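Local coordinates for E2A dna-binding protein (Human adenovirus 5, PDB 2WB0), which binds single-stranded DNA and acts in the elongation phase of viral strand displacement replication, unwinding the template without ATP by forming multimers, at residues 117-122 against 160-165; 189-194 against 269-274; 96-101 against 327-332. All coordinates share one frame; numbering follows the deposited sequence.

Contact 1: residues 117-122 against 160-165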
loop_
_atom_site.group_PDB
_atom_site.type_symbol
_atom_site.label_atom_id
_atom_site.label_comp_id
_atom_site.label_asym_id
_atom_site.label_seq_id
_atom_site.Cartn_x
_atom_site.Cartn_y
_atom_site.Cartn_z
ATOM N N MET A 117 7.402 -17.951 4.987
ATOM C CA MET A 117 8.720 -17.338 4.905
ATOM C C MET A 117 9.750 -18.034 5.795
ATOM O O MET A 117 9.461 -18.368 6.926
ATOM C CB MET A 117 8.670 -15.808 5.219
ATOM C CG MET A 117 7.749 -15.045 4.180
ATOM S SD MET A 117 7.584 -13.252 4.638
ATOM C CE MET A 117 9.201 -12.637 4.072
ATOM N N ILE A 118 10.956 -18.214 5.236
ATOM C CA ILE A 118 12.010 -18.967 5.889
ATOM C C ILE A 118 12.796 -18.119 6.859
ATOM O O ILE A 118 13.116 -16.976 6.560
ATOM C CB ILE A 118 12.934 -19.549 4.807
ATOM C CG1 ILE A 118 12.138 -20.423 3.819
ATOM C CG2 ILE A 118 14.161 -20.312 5.464
ATOM C CD1 ILE A 118 11.540 -21.623 4.463
ATOM N N ASN A 119 13.165 -18.668 8.020
ATOM C CA ASN A 119 13.966 -17.908 8.972
ATOM C C ASN A 119 15.395 -17.730 8.464
ATOM O O ASN A 119 15.922 -18.614 7.891
ATOM C CB ASN A 119 14.015 -18.624 10.333
ATOM C CG ASN A 119 12.874 -18.206 11.251
ATOM O OD1 ASN A 119 11.800 -18.820 11.248
ATOM N ND2 ASN A 119 13.098 -17.127 12.037
ATOM N N LYS A 120 16.001 -16.568 8.710
ATOM C CA LYS A 120 17.367 -16.207 8.264
ATOM C C LYS A 120 18.009 -15.404 9.398
ATOM O O LYS A 120 17.327 -14.665 10.111
ATOM C CB LYS A 120 17.336 -15.194 7.115
ATOM C CG LYS A 120 17.165 -15.713 5.726
ATOM C CD LYS A 120 18.482 -15.644 4.953
ATOM C CE LYS A 120 18.545 -16.674 3.839
ATOM N NZ LYS A 120 17.863 -16.145 2.598
ATOM N N GLU A 121 19.329 -15.484 9.500
ATOM C CA GLU A 121 20.039 -14.492 10.299
ATOM C C GLU A 121 20.417 -13.278 9.414
ATOM O O GLU A 121 20.848 -13.440 8.271
ATOM C CB GLU A 121 21.232 -15.129 10.987
ATOM C CG GLU A 121 22.372 -14.162 11.259
ATOM C CD GLU A 121 23.242 -14.602 12.431
ATOM O OE1 GLU A 121 23.211 -15.824 12.802
ATOM O OE2 GLU A 121 23.904 -13.694 13.004
ATOM N N HIS A 122 20.199 -12.067 9.905
ATOM C CA HIS A 122 20.499 -10.881 9.114
ATOM C C HIS A 122 21.411 -9.967 9.928
ATOM O O HIS A 122 20.973 -9.417 10.927
ATOM C CB HIS A 122 19.214 -10.150 8.790
ATOM C CG HIS A 122 19.400 -8.964 7.912
ATOM N ND1 HIS A 122 18.600 -7.847 8.002
ATOM C CD2 HIS A 122 20.323 -8.689 6.960
ATOM C CE1 HIS A 122 18.962 -6.965 7.084
ATOM N NE2 HIS A 122 20.020 -7.435 6.453
ATOM N N ASN A 160 20.304 -9.608 13.565
ATOM C CA ASN A 160 18.882 -9.918 13.575
ATOM C C ASN A 160 18.751 -11.408 13.309
ATOM O O ASN A 160 18.804 -11.820 12.133
ATOM C CB ASN A 160 18.120 -9.131 12.485
ATOM C CG ASN A 160 17.942 -7.658 12.811
ATOM O OD1 ASN A 160 17.825 -7.266 13.957
ATOM N ND2 ASN A 160 17.880 -6.842 11.776
ATOM N N THR A 161 18.540 -12.216 14.348
ATOM C CA THR A 161 18.447 -13.676 14.169
ATOM C C THR A 161 17.022 -14.165 13.874
ATOM O O THR A 161 16.744 -15.363 13.779
ATOM C CB THR A 161 18.966 -14.444 15.421
ATOM O OG1 THR A 161 18.135 -14.109 16.538
ATOM C CG2 THR A 161 20.412 -14.073 15.695
ATOM N N ASP A 162 16.114 -13.216 13.730
ATOM C CA ASP A 162 14.725 -13.545 13.493
ATOM C C ASP A 162 14.216 -12.952 12.156
ATOM O O ASP A 162 13.021 -12.637 12.042
ATOM C CB ASP A 162 13.906 -13.019 14.679
ATOM C CG ASP A 162 12.464 -13.445 14.623
ATOM O OD1 ASP A 162 12.183 -14.614 14.192
ATOM O OD2 ASP A 162 11.614 -12.598 15.000
ATOM N N ALA A 163 15.101 -12.806 11.159
ATOM C CA ALA A 163 14.675 -12.337 9.826
ATOM C C ALA A 163 13.930 -13.421 9.039
ATOM O O ALA A 163 13.966 -14.610 9.400
ATOM C CB ALA A 163 15.886 -11.822 9.025
ATOM N N ARG A 164 13.165 -12.996 8.019
ATOM C CA ARG A 164 12.299 -13.904 7.259
ATOM C C ARG A 164 12.465 -13.478 5.838
ATOM O O ARG A 164 12.382 -12.274 5.539
ATOM C CB ARG A 164 10.803 -13.672 7.623
ATOM C CG ARG A 164 10.593 -13.820 9.115
ATOM C CD ARG A 164 10.503 -15.355 9.435
ATOM N NE ARG A 164 9.706 -15.513 10.662
ATOM C CZ ARG A 164 10.231 -15.267 11.836
ATOM N NH1 ARG A 164 11.485 -14.898 11.835
ATOM N NH2 ARG A 164 9.553 -15.390 12.985
ATOM N N CYS A 165 12.631 -14.443 4.960
ATOM C CA CYS A 165 12.714 -14.222 3.518
ATOM C C CYS A 165 11.631 -15.016 2.726
ATOM O O CYS A 165 11.056 -16.012 3.219
ATOM C CB CYS A 165 14.141 -14.601 3.035
ATOM S SG CYS A 165 14.486 -16.413 3.037
HETATM O O HOH W 1 7.704 -17.472 8.937
#
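The NZ atom of K120 comes to 3.4 Å from SG of C165 across two antiparallel strands. The main hydrogen bond of NZ goes to the carbonyl of C172, with weaker ones to those of D169 and A170. Strand 118-124 is an outer strand of a three-stranded antiparallel sheet, and strand 158-165 is the middle one. The sheet belongs to the first zinc-binding region. I118 and C165 form a hydrogen-bonded pair, with N-H to O=C bonds in both directions. N119 with R164 is a non-hydrogen-bonded pair, and K120 with A163 is hydrogen-bonded again. The bond from K120 N to A163 O is 2.9 Å long, its donor well above the carbonyl plane. A beta bulge then shifts the register by one, with E121 across from T161 and D162, where the second strand turns a corner. Pairing resumes at H122 and N160, with H122 N to N160 O at 2.6 Å and N160 N to H122 O at 2.7 Å. CB of H122 rests 3.7 Å from CB of A163, and the ring lies beside the N160 amide, the two planes 47° apart. ND1 of H122 bonds to S187 OG, and F185 meets the ring edge-to-face. On the other side of the sheet, the N119 and R164 side chains run side by side. The amide lies above one face of the guanidinium, toward its rim, planes 43° apart. NH1 of R164 forms a salt bridge with OD1 of D162, modelled very short, and NH2 also bonds to the carbonyl of G107. M117 stands close to the zinc ligand C111. CB of M117 touches O of C165 at 3.1 Å, and CE of M117 lies 3.5 Å from O of R164.

Contact 2: residues 189-194 against 269-274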
loop_
_atom_site.group_PDB
_atom_site.type_symbol
_atom_site.label_atom_id
_atom_site.label_comp_id
_atom_site.label_asym_id
_atom_site.label_seq_id
_atom_site.Cartn_x
_atom_site.Cartn_y
_atom_site.Cartn_z
ATOM N N GLY A 189 11.043 -10.543 12.128
ATOM C CA GLY A 189 9.826 -11.304 11.857
ATOM C C GLY A 189 8.812 -11.095 12.960
ATOM O O GLY A 189 7.616 -10.999 12.709
ATOM N N ALA A 190 9.290 -11.049 14.208
ATOM C CA ALA A 190 8.365 -10.798 15.299
ATOM C C ALA A 190 7.662 -9.438 15.165
ATOM O O ALA A 190 6.458 -9.319 15.388
ATOM C CB ALA A 190 9.101 -10.939 16.686
ATOM N N LYS A 191 8.432 -8.401 14.852
ATOM C CA LYS A 191 7.858 -7.087 14.630
ATOM C C LYS A 191 6.864 -7.096 13.414
ATOM O O LYS A 191 5.845 -6.403 13.447
ATOM C CB LYS A 191 8.975 -6.062 14.323
ATOM C CG LYS A 191 8.399 -4.663 14.239
ATOM C CD LYS A 191 9.397 -3.646 14.709
ATOM C CE LYS A 191 10.213 -3.049 13.663
ATOM N NZ LYS A 191 11.385 -2.518 14.480
ATOM N N ALA A 192 7.212 -7.802 12.326
ATOM C CA ALA A 192 6.295 -7.934 11.194
ATOM C C ALA A 192 4.998 -8.541 11.667
ATOM O O ALA A 192 3.923 -8.064 11.286
ATOM C CB ALA A 192 6.866 -8.784 10.069
ATOM N N GLN A 193 5.074 -9.609 12.467
ATOM C CA GLN A 193 3.820 -10.217 12.837
ATOM C C GLN A 193 2.999 -9.262 13.706
ATOM O O GLN A 193 1.805 -9.175 13.557
ATOM C CB GLN A 193 3.954 -11.576 13.510
ATOM C CG GLN A 193 2.501 -12.202 13.725
ATOM C CD GLN A 193 2.528 -13.732 13.931
ATOM O OE1 GLN A 193 2.099 -14.531 13.046
ATOM N NE2 GLN A 193 3.019 -14.147 15.104
ATOM N N VAL A 194 3.634 -8.535 14.596
ATOM C CA VAL A 194 2.865 -7.511 15.358
ATOM C C VAL A 194 2.073 -6.598 14.416
ATOM O O VAL A 194 0.900 -6.354 14.644
ATOM C CB VAL A 194 3.795 -6.687 16.240
ATOM C CG1 VAL A 194 3.016 -5.492 16.838
ATOM C CG2 VAL A 194 4.327 -7.535 17.380
ATOM N N HIS A 269 -1.004 -4.122 19.665
ATOM C CA HIS A 269 -0.031 -4.537 18.680
ATOM C C HIS A 269 0.714 -3.315 18.134
ATOM O O HIS A 269 0.426 -2.842 17.053
ATOM C CB HIS A 269 -0.781 -5.272 17.549
ATOM C CG HIS A 269 -1.709 -6.318 18.061
ATOM N ND1 HIS A 269 -1.255 -7.511 18.622
ATOM C CD2 HIS A 269 -3.055 -6.348 18.129
ATOM C CE1 HIS A 269 -2.303 -8.246 18.949
ATOM N NE2 HIS A 269 -3.400 -7.562 18.678
ATOM N N PRO A 270 1.724 -2.840 18.869
ATOM C CA PRO A 270 2.310 -1.508 18.583
ATOM C C PRO A 270 3.298 -1.526 17.436
ATOM O O PRO A 270 4.439 -1.135 17.622
ATOM C CB PRO A 270 3.013 -1.174 19.900
ATOM C CG PRO A 270 3.455 -2.538 20.404
ATOM C CD PRO A 270 2.309 -3.447 20.084
ATOM N N ALA A 271 2.840 -1.869 16.223
ATOM C CA ALA A 271 3.676 -1.734 14.999
ATOM C C ALA A 271 2.693 -1.614 13.839
ATOM O O ALA A 271 1.607 -2.217 13.881
ATOM C CB ALA A 271 4.619 -2.970 14.757
ATOM N N LEU A 272 3.021 -0.761 12.867
ATOM C CA LEU A 272 2.190 -0.580 11.687
ATOM C C LEU A 272 2.886 -1.142 10.445
ATOM O O LEU A 272 4.090 -1.017 10.293
ATOM C CB LEU A 272 1.982 0.919 11.430
ATOM C CG LEU A 272 0.765 1.572 12.093
ATOM C CD1 LEU A 272 0.006 0.843 13.213
ATOM C CD2 LEU A 272 0.606 3.057 11.989
ATOM N N ILE A 273 2.086 -1.697 9.536
ATOM C CA ILE A 273 2.590 -2.023 8.190
ATOM C C ILE A 273 2.647 -0.659 7.475
ATOM O O ILE A 273 1.670 0.097 7.469
ATOM C CB ILE A 273 1.549 -2.911 7.429
ATOM C CG1 ILE A 273 1.484 -4.302 8.070
ATOM C CG2 ILE A 273 1.825 -2.868 5.839
ATOM C CD1 ILE A 273 0.380 -5.260 7.499
ATOM N N VAL A 274 3.766 -0.369 6.830
ATOM C CA VAL A 274 3.879 0.839 6.096
ATOM C C VAL A 274 4.292 0.539 4.637
ATOM O O VAL A 274 5.268 -0.178 4.417
ATOM C CB VAL A 274 4.956 1.757 6.725
ATOM C CG1 VAL A 274 5.131 3.007 5.893
ATOM C CG2 VAL A 274 4.608 2.122 8.195
#
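One methyl group of V194 fits against an inverse gamma turn centred on P270, and no hydrogen bond crosses the contact. The turn links helix 261-268 to strand 271-276, the middle strand of a three-stranded antiparallel sheet. V194 lies in helix 189-206, so this is helix-to-sheet packing between the two zinc-binding regions. The bond from A271 N to H269 O, 2.7 Å, closes the turn and holds its shape. CG1 of V194 is placed anti to the backbone N (chi1 171°), which sends it toward the bent backbone. CG1 of V194 lies 3.4 Å from the carbonyl carbon C of H269 and 3.6 Å from N of P270. The proline ring meets the same methyl through CD. A271 offers its CB from the start of the strand, 3.6 Å from CG1 of V194. One turn back on the helix, the aliphatic part of K191 passes the same alanine methyl, with CG of K191 4.2 Å from CB of A271. Further along the strand, I273 packs on A195 and F196 of the same helix, and A192 touches P244 on the neighbouring strand 242-246. The end of the H269 side chain leads away, and the side chain also touches K197, one turn further along the helix. Its root stays close: CB of H269 is 3.5 Å from the backbone O of V194.

Contact 3: residues 96-101 against 327-332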
loop_
_atom_site.group_PDB
_atom_site.type_symbol
_atom_site.label_atom_id
_atom_site.label_comp_id
_atom_site.label_asym_id
_atom_site.label_seq_id
_atom_site.Cartn_x
_atom_site.Cartn_y
_atom_site.Cartn_z
ATOM N N ALA A 96 -4.940 -3.893 -4.134
ATOM C CA ALA A 96 -5.467 -5.287 -4.123
ATOM C C ALA A 96 -5.709 -5.701 -2.657
ATOM O O ALA A 96 -5.301 -5.009 -1.727
ATOM C CB ALA A 96 -4.532 -6.334 -4.869
ATOM N N LEU A 97 -6.451 -6.785 -2.482
ATOM C CA LEU A 97 -6.749 -7.345 -1.221
ATOM C C LEU A 97 -5.929 -8.613 -1.162
ATOM O O LEU A 97 -6.214 -9.555 -1.960
ATOM C CB LEU A 97 -8.202 -7.771 -1.234
ATOM C CG LEU A 97 -9.198 -6.692 -0.823
ATOM C CD1 LEU A 97 -8.817 -5.146 -0.635
ATOM C CD2 LEU A 97 -10.649 -6.957 -1.248
ATOM N N TRP A 98 -4.988 -8.669 -0.179
ATOM C CA TRP A 98 -4.129 -9.818 -0.039
ATOM C C TRP A 98 -4.570 -10.636 1.189
ATOM O O TRP A 98 -4.594 -10.121 2.285
ATOM C CB TRP A 98 -2.670 -9.374 0.056
ATOM C CG TRP A 98 -1.690 -10.465 0.475
ATOM C CD1 TRP A 98 -1.681 -11.805 0.103
ATOM C CD2 TRP A 98 -0.518 -10.254 1.263
ATOM N NE1 TRP A 98 -0.594 -12.437 0.677
ATOM C CE2 TRP A 98 0.142 -11.507 1.385
ATOM C CE3 TRP A 98 0.006 -9.123 1.921
ATOM C CZ2 TRP A 98 1.264 -11.684 2.201
ATOM C CZ3 TRP A 98 1.165 -9.281 2.718
ATOM C CH2 TRP A 98 1.786 -10.565 2.827
ATOM N N LEU A 99 -4.930 -11.913 0.983
ATOM C CA LEU A 99 -5.347 -12.783 2.084
ATOM C C LEU A 99 -4.052 -13.248 2.655
ATOM O O LEU A 99 -3.487 -14.255 2.185
ATOM C CB LEU A 99 -6.151 -13.999 1.552
ATOM C CG LEU A 99 -6.552 -15.038 2.646
ATOM C CD1 LEU A 99 -7.438 -14.373 3.649
ATOM C CD2 LEU A 99 -7.332 -16.208 1.941
ATOM N N HIS A 100 -3.536 -12.525 3.651
ATOM C CA HIS A 100 -2.105 -12.633 3.948
ATOM C C HIS A 100 -1.730 -13.836 4.792
ATOM O O HIS A 100 -0.632 -14.330 4.654
ATOM C CB HIS A 100 -1.601 -11.357 4.669
ATOM C CG HIS A 100 -2.460 -10.930 5.819
ATOM N ND1 HIS A 100 -2.283 -11.387 7.126
ATOM C CD2 HIS A 100 -3.513 -10.085 5.847
ATOM C CE1 HIS A 100 -3.212 -10.826 7.885
ATOM N NE2 HIS A 100 -3.966 -10.025 7.133
ATOM N N ARG A 101 -2.603 -14.247 5.725
ATOM C CA ARG A 101 -2.356 -15.356 6.662
ATOM C C ARG A 101 -1.113 -15.159 7.488
ATOM O O ARG A 101 -0.412 -16.123 7.855
ATOM C CB ARG A 101 -2.316 -16.713 5.916
ATOM C CG ARG A 101 -3.648 -17.020 5.277
ATOM C CD ARG A 101 -3.785 -18.427 4.753
ATOM N NE ARG A 101 -4.940 -18.411 3.854
ATOM C CZ ARG A 101 -5.356 -19.432 3.097
ATOM N NH1 ARG A 101 -4.723 -20.602 3.125
ATOM N NH2 ARG A 101 -6.425 -19.292 2.313
ATOM N N PRO A 327 -9.452 -5.500 -6.467
ATOM C CA PRO A 327 -9.169 -6.863 -6.935
ATOM C C PRO A 327 -8.456 -7.697 -5.872
ATOM O O PRO A 327 -7.536 -7.195 -5.183
ATOM C CB PRO A 327 -8.186 -6.663 -8.078
ATOM C CG PRO A 327 -8.181 -5.281 -8.390
ATOM C CD PRO A 327 -8.888 -4.481 -7.379
ATOM N N GLU A 328 -8.856 -8.957 -5.764
ATOM C CA GLU A 328 -8.196 -9.848 -4.835
ATOM C C GLU A 328 -6.815 -10.083 -5.389
ATOM O O GLU A 328 -6.664 -10.263 -6.581
ATOM C CB GLU A 328 -8.960 -11.173 -4.715
ATOM C CG GLU A 328 -9.648 -11.335 -3.400
ATOM C CD GLU A 328 -8.986 -12.437 -2.536
ATOM O OE1 GLU A 328 -7.759 -12.160 -2.043
ATOM O OE2 GLU A 328 -9.582 -13.504 -2.292
ATOM N N PHE A 329 -5.786 -10.050 -4.539
ATOM C CA PHE A 329 -4.443 -10.287 -5.012
ATOM C C PHE A 329 -4.234 -11.757 -5.338
ATOM O O PHE A 329 -4.637 -12.654 -4.581
ATOM C CB PHE A 329 -3.403 -9.913 -3.936
ATOM C CG PHE A 329 -1.985 -10.097 -4.397
ATOM C CD1 PHE A 329 -1.428 -9.188 -5.286
ATOM C CD2 PHE A 329 -1.199 -11.167 -3.947
ATOM C CE1 PHE A 329 -0.125 -9.334 -5.725
ATOM C CE2 PHE A 329 0.077 -11.330 -4.379
ATOM C CZ PHE A 329 0.666 -10.358 -5.244
ATOM N N LYS A 330 -3.599 -11.995 -6.457
ATOM C CA LYS A 330 -3.192 -13.367 -6.878
ATOM C C LYS A 330 -1.754 -13.292 -7.302
ATOM O O LYS A 330 -1.415 -12.386 -8.082
ATOM C CB LYS A 330 -4.014 -13.767 -8.143
ATOM C CG LYS A 330 -5.532 -13.782 -7.918
ATOM C CD LYS A 330 -6.352 -13.513 -9.270
ATOM C CE LYS A 330 -7.095 -14.758 -9.777
ATOM N NZ LYS A 330 -8.194 -14.421 -10.770
ATOM N N TRP A 331 -0.911 -14.245 -6.879
ATOM C CA TRP A 331 0.499 -14.167 -7.257
ATOM C C TRP A 331 0.586 -14.403 -8.764
ATOM O O TRP A 331 -0.109 -15.279 -9.278
ATOM C CB TRP A 331 1.374 -15.231 -6.526
ATOM C CG TRP A 331 2.760 -15.145 -7.091
ATOM C CD1 TRP A 331 3.398 -16.017 -7.950
ATOM C CD2 TRP A 331 3.655 -14.046 -6.886
ATOM N NE1 TRP A 331 4.636 -15.492 -8.306
ATOM C CE2 TRP A 331 4.805 -14.285 -7.650
ATOM C CE3 TRP A 331 3.558 -12.843 -6.151
ATOM C CZ2 TRP A 331 5.868 -13.386 -7.686
ATOM C CZ3 TRP A 331 4.667 -11.935 -6.184
ATOM C CH2 TRP A 331 5.771 -12.228 -6.965
ATOM N N SER A 332 1.410 -13.643 -9.469
ATOM C CA SER A 332 1.689 -13.955 -10.852
ATOM C C SER A 332 3.026 -13.369 -11.181
ATOM O O SER A 332 3.574 -12.593 -10.398
ATOM C CB SER A 332 0.598 -13.391 -11.781
ATOM O OG SER A 332 0.719 -12.009 -11.942
HETATM O O HOH W 2 -4.754 -12.986 -1.722
#
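F329 turns its ring edge toward one face of the W98 indole in an offset edge-to-face pair. The centroids of the F329 ring and the five-membered ring of W98 are 5.7 Å apart, and the planes meet at 69°. CB of H100 covers the opposite face of the indole, 3.5 Å above its plane and over its centre. Water 2 sits at the indole edge, in plane. CB of A96 lies at the edge of the F329 ring. The H335 ring also meets the F329 ring. A chi1 of -178° extends the F329 ring away from its own backbone N and sets it beside the indole. In the backbone, a single beta bridge joins L97 to E328. Residues 327-329 run beside strand 95-99 in the same direction, although they form no regular strand. L97 N bonds to O of P327 at 2.9 Å. F329 N bonds to O of L97 at 2.7 Å, with the N-H pointing straight at the oxygen but standing above the carbonyl plane. The other edge of the strand pairs with strand 216-220, where A96 bonds to M219 and W98 to L217. The contact thus adds the chain after helix 300-315 to a two-stranded sheet close to the first zinc site. W98 packs on L112 and M184, while W331 meets the zinc ligands H113 and C182. Water 2 links the two segments just past the beta bridge: it accepts from N of L99 at 2.9 Å and donates to O of F329, also at 2.9 Å, and to OE1 of E328 at 3.1 Å.

In the fold
From the N terminus, the chain passes through the helical region and reaches strand 95-99, where contact 3 opens. Contact 1 opens next, at 117-122, and closes at 160-165 after a long excursion, most of it not modelled. Contact 2 then opens at 189-194 and closes at 269-274, joining the two zinc-binding regions. Contact 3 closes last, at 327-332, and its loop encloses both of the others. Contacts 1 and 2 follow in series and touch: the backbone O and the OD2 of D162 probably accept hydrogen bonds from N of G189 and N of A190, at the start of helix 189-206. Contact 3 touches neither.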